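Local coordinates for protein type-2 restriction enzyme NlaIV (Neisseria lactamica, PDB 6QM2) that cuts double-stranded DNA at the sequence 5'-GGNNCC-3', cleaving after the third base to leave blunt ends with terminal 5'-phosphates, at residues A105-K108 with M109-E113; G55-L58 with R59-I63. One frame throughout, in Å; residues are numbered along the deposited sequence.

Both contacts are local: contact 1 (105-108 with 109-113) is the start of helix 107-116, contact 2 (55-58 with 59-63) the end of a different helix, 44-60. Contact 2 comes first along the chain. Their centres are 30 Å apart and their nearest atoms about 19 Å, so neither touches the other. Contact 1 lies closer to the bound sodium ion, about 9 Å from the side chain of M109 against about 14 Å from that of L58 in contact 2, and the side chain of A105 is about 5 Å from a potassium ion; Y110 and E113 touch M73, one of the sodium site residues. Contact 2 reaches the second subunit, through W57, K60 and R61.

Contact 1: residues A105-K108 with M109-E113; sequences ADFK and MYSDE
M109 meets D106 in two ways. Its backbone N-H bonds to D106 OD2, M109 N lying 3.3 Å from OD2 and approaching from above the carboxylate plane, while its CG rests 3.4 Å from the same D106 OD2. The D106 side chain reaches forward because its CG is anti to the backbone N (chi1 176°), and the two side chains cross at about a right angle. The next amide, Y110 N, donates to D106 O at 3.0 Å, the first i to i+4 bond of the helix. A105 CB lies obliquely to the Y110 ring, 3.8 Å from Y110 CD1. I172 of strand 168-172 also touches that ring. K108 contributes mainly its carbonyl: K108 O takes a weak bond from D112 N at 3.4 Å. S111 OG, 2.9 Å from F107 O and 3.0 Å from K108 O, has both carbonyls within range of its one proton. S111 CB sits over one face of the F107 ring, toward its rim, and helix 191-204 packs against both residues. With D106 taking up the amide N-H of M109 in the first turn, this is an Asp N-cap, leading straight from the short strand 105-106 into helix 107-116.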
loop_
_atom_site.group_PDB
_atom_site.type_symbol
_atom_site.label_atom_id
_atom_site.label_comp_id
_atom_site.label_asym_id
_atom_site.label_seq_id
_atom_site.Cartn_x
_atom_site.Cartn_y
_atom_site.Cartn_z
ATOM N N ALA A 105 -2.559 17.046 11.018
ATOM C CA ALA A 105 -2.048 16.396 12.230
ATOM C C ALA A 105 -3.199 15.997 13.147
ATOM O O ALA A 105 -4.284 16.569 13.060
ATOM C CB ALA A 105 -1.103 17.328 12.977
ATOM N N ASP A 106 -2.959 15.029 14.032
ATOM C CA ASP A 106 -3.907 14.715 15.102
ATOM C C ASP A 106 -4.170 15.994 15.882
ATOM O O ASP A 106 -3.223 16.683 16.251
ATOM C CB ASP A 106 -3.346 13.644 16.044
ATOM C CG ASP A 106 -4.264 13.362 17.236
ATOM O OD1 ASP A 106 -5.486 13.209 17.030
ATOM O OD2 ASP A 106 -3.770 13.289 18.381
ATOM N N PHE A 107 -5.440 16.321 16.114
ATOM C CA PHE A 107 -5.785 17.564 16.805
ATOM C C PHE A 107 -5.269 17.614 18.248
ATOM O O PHE A 107 -4.739 18.643 18.672
ATOM C CB PHE A 107 -7.293 17.841 16.783
ATOM C CG PHE A 107 -7.674 19.070 17.554
ATOM C CD1 PHE A 107 -7.546 20.331 16.979
ATOM C CD2 PHE A 107 -8.102 18.975 18.876
ATOM C CE1 PHE A 107 -7.864 21.472 17.697
ATOM C CE2 PHE A 107 -8.420 20.115 19.600
ATOM C CZ PHE A 107 -8.300 21.364 19.009
ATOM N N LYS A 108 -5.430 16.527 19.004
ATOM C CA LYS A 108 -4.991 16.528 20.403
ATOM C C LYS A 108 -3.497 16.810 20.491
ATOM O O LYS A 108 -3.074 17.635 21.295
ATOM C CB LYS A 108 -5.336 15.223 21.132
ATOM C CG LYS A 108 -4.739 15.131 22.539
ATOM C CD LYS A 108 -5.641 14.431 23.548
ATOM C CE LYS A 108 -6.019 13.017 23.125
ATOM N NZ LYS A 108 -6.689 12.267 24.226
ATOM N N MET A 109 -2.714 16.133 19.657
ATOM C CA MET A 109 -1.266 16.334 19.628
ATOM C C MET A 109 -0.886 17.753 19.211
ATOM O O MET A 109 0.010 18.352 19.805
ATOM C CB MET A 109 -0.591 15.329 18.690
ATOM C CG MET A 109 -0.508 13.917 19.243
ATOM S SD MET A 109 0.250 12.800 18.048
ATOM C CE MET A 109 1.987 13.220 18.221
ATOM N N TYR A 110 -1.580 18.278 18.202
ATOM C CA TYR A 110 -1.269 19.589 17.613
ATOM C C TYR A 110 -1.648 20.756 18.507
ATOM O O TYR A 110 -0.919 21.737 18.555
ATOM C CB TYR A 110 -1.937 19.719 16.242
ATOM C CG TYR A 110 -1.455 20.870 15.386
ATOM C CD1 TYR A 110 -0.372 20.715 14.525
ATOM C CD2 TYR A 110 -2.105 22.103 15.407
ATOM C CE1 TYR A 110 0.066 21.761 13.724
ATOM C CE2 TYR A 110 -1.680 23.154 14.606
ATOM C CZ TYR A 110 -0.593 22.977 13.767
ATOM O OH TYR A 110 -0.165 24.013 12.976
ATOM N N SER A 111 -2.775 20.651 19.209
ATOM C CA SER A 111 -3.166 21.675 20.180
ATOM C C SER A 111 -2.147 21.801 21.327
ATOM O O SER A 111 -1.885 22.913 21.788
ATOM C CB SER A 111 -4.586 21.427 20.718
ATOM O OG SER A 111 -4.743 20.114 21.218
ATOM N N ASP A 112 -1.577 20.676 21.768
ATOM C CA ASP A 112 -0.513 20.676 22.788
ATOM C C ASP A 112 0.818 21.148 22.223
ATOM O O ASP A 112 1.536 21.902 22.875
ATOM C CB ASP A 112 -0.317 19.280 23.403
ATOM C CG ASP A 112 -1.491 18.840 24.268
ATOM O OD1 ASP A 112 -2.339 19.682 24.639
ATOM O OD2 ASP A 112 -1.563 17.634 24.586
ATOM N N GLU A 113 1.142 20.681 21.020
ATOM C CA GLU A 113 2.404 21.003 20.349
ATOM C C GLU A 113 2.605 22.507 20.185
ATOM O O GLU A 113 3.681 23.012 20.490
ATOM C CB GLU A 113 2.454 20.313 18.975
ATOM C CG GLU A 113 3.691 20.577 18.110
ATOM C CD GLU A 113 4.853 19.645 18.397
ATOM O OE1 GLU A 113 4.967 19.140 19.538
ATOM O OE2 GLU A 113 5.659 19.429 17.464
#

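Contact 2: residues G55-L58 with R59-I63; sequences GGWL and RKREI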
loop_
_atom_site.group_PDB
_atom_site.type_symbol
_atom_site.label_atom_id
_atom_site.label_comp_id
_atom_site.label_asym_id
_atom_site.label_seq_id
_atom_site.Cartn_x
_atom_site.Cartn_y
_atom_site.Cartn_z
ATOM N N GLY A 55 13.603 14.571 -0.890
ATOM C CA GLY A 55 14.796 14.156 -0.149
ATOM C C GLY A 55 15.989 13.897 -1.054
ATOM O O GLY A 55 17.069 14.438 -0.831
ATOM N N GLY A 56 15.781 13.085 -2.088
ATOM C CA GLY A 56 16.814 12.809 -3.087
ATOM C C GLY A 56 17.227 14.021 -3.908
ATOM O O GLY A 56 18.398 14.164 -4.247
ATOM N N TRP A 57 16.263 14.881 -4.232
ATOM C CA TRP A 57 16.516 16.120 -4.986
ATOM C C TRP A 57 17.342 17.126 -4.196
ATOM O O TRP A 57 18.234 17.765 -4.748
ATOM C CB TRP A 57 15.188 16.762 -5.390
ATOM C CG TRP A 57 15.288 18.065 -6.132
ATOM C CD1 TRP A 57 15.319 18.232 -7.481
ATOM C CD2 TRP A 57 15.318 19.381 -5.562
ATOM N NE1 TRP A 57 15.377 19.568 -7.795
ATOM C CE2 TRP A 57 15.381 20.298 -6.637
ATOM C CE3 TRP A 57 15.307 19.876 -4.250
ATOM C CZ2 TRP A 57 15.430 21.685 -6.443
ATOM C CZ3 TRP A 57 15.355 21.262 -4.056
ATOM C CH2 TRP A 57 15.417 22.147 -5.151
ATOM N N LEU A 58 17.016 17.289 -2.916
ATOM C CA LEU A 58 17.816 18.119 -2.021
ATOM C C LEU A 58 19.235 17.558 -1.889
ATOM O O LEU A 58 20.213 18.298 -2.004
ATOM C CB LEU A 58 17.174 18.204 -0.630
ATOM C CG LEU A 58 15.828 18.913 -0.472
ATOM C CD1 LEU A 58 15.232 18.580 0.888
ATOM C CD2 LEU A 58 15.956 20.417 -0.649
ATOM N N ARG A 59 19.330 16.248 -1.669
ATOM C CA ARG A 59 20.613 15.582 -1.421
ATOM C C ARG A 59 21.524 15.603 -2.661
ATOM O O ARG A 59 22.747 15.684 -2.527
ATOM C CB ARG A 59 20.378 14.147 -0.915
ATOM C CG ARG A 59 21.463 13.586 -0.000
ATOM C CD ARG A 59 20.925 12.509 0.944
ATOM N NE ARG A 59 19.989 11.601 0.265
ATOM C CZ ARG A 59 18.684 11.452 0.528
ATOM N NH1 ARG A 59 18.068 12.122 1.504
ATOM N NH2 ARG A 59 17.975 10.590 -0.199
ATOM N N LYS A 60 20.922 15.556 -3.853
ATOM C CA LYS A 60 21.665 15.648 -5.119
ATOM C C LYS A 60 22.086 17.077 -5.473
ATOM O O LYS A 60 23.064 17.261 -6.194
ATOM C CB LYS A 60 20.858 15.048 -6.277
ATOM C CG LYS A 60 21.691 14.760 -7.521
ATOM C CD LYS A 60 20.927 13.942 -8.548
ATOM C CE LYS A 60 21.856 13.351 -9.599
ATOM N NZ LYS A 60 21.168 12.307 -10.406
ATOM N N ARG A 61 21.358 18.081 -4.984
ATOM C CA ARG A 61 21.770 19.486 -5.143
ATOM C C ARG A 61 22.659 20.006 -4.002
ATOM O O ARG A 61 22.864 21.219 -3.886
ATOM C CB ARG A 61 20.537 20.387 -5.307
ATOM C CG ARG A 61 19.664 20.042 -6.499
ATOM C CD ARG A 61 20.357 20.318 -7.823
ATOM N NE ARG A 61 19.800 19.482 -8.884
ATOM C CZ ARG A 61 18.662 19.724 -9.537
ATOM N NH1 ARG A 61 17.912 20.795 -9.263
ATOM N NH2 ARG A 61 18.267 18.875 -10.483
ATOM N N GLU A 62 23.178 19.098 -3.167
ATOM C CA GLU A 62 24.079 19.433 -2.056
ATOM C C GLU A 62 23.409 20.300 -0.968
ATOM O O GLU A 62 24.104 20.840 -0.101
ATOM C CB GLU A 62 25.366 20.120 -2.568
ATOM C CG GLU A 62 26.079 19.434 -3.740
ATOM C CD GLU A 62 27.236 18.533 -3.322
ATOM O OE1 GLU A 62 27.139 17.841 -2.282
ATOM O OE2 GLU A 62 28.251 18.510 -4.052
ATOM N N ILE A 63 22.073 20.399 -0.989
ATOM C CA ILE A 63 21.345 21.319 -0.108
ATOM C C ILE A 63 21.294 20.740 1.304
ATOM O O ILE A 63 21.089 19.542 1.505
ATOM C CB ILE A 63 19.926 21.656 -0.633
ATOM C CG1 ILE A 63 20.031 22.357 -1.993
ATOM C CG2 ILE A 63 19.170 22.549 0.355
ATOM C CD1 ILE A 63 18.710 22.583 -2.699
#
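R61 folds back across W57, so that its aliphatic part covers one face of the indole: R61 CG stands 4.3 Å above the ring plane, over its centre. The bend at chi2 (-67°) turns the chain toward the pyrrole side, where R61 NH1 comes within 3.2 Å of W57 NE1. Both are donors, so no hydrogen bond joins them; the guanidinium and ring planes are 62° apart. On the benzo side of the same indole, I63 CD1 approaches obliquely, 3.9 Å from W57 CZ3. I63 also packs on L58, with CG2 at 4.0 Å from L58 CD2.

R59 lays its guanidinium over the backbone of G55 and G56, with G55 O 3.4 Å above the guanidinium plane.

The backbone holds these groups in place. R59 N, K60 N and R61 N bond to the carbonyls of G55, G56 and W57, as in an ordinary helical turn. The pattern then changes: I63 N reaches L58 O at 3.0 Å, and E62 takes a positive phi (65°).

Further out, R61 NH2 forms a salt bridge with D35 of the second subunit, its strongest polar partner, and a further one with E20 of its own chain. E20 OE1 also takes a weak hydrogen bond from W57 NE1, which gives the neighbouring indole and guanidinium a shared acceptor. V36 of the second subunit packs on W57, and I12 of helix 9-18 touches both W57 and L58.

An i to i+5 (6→1) bond from I63 N to L58 O, a left-handed residue just after the helix and an apolar contact between L58 and I63 are the hallmarks of a Schellman-type C-cap, here ending helix 44-60 beside the subunit interface.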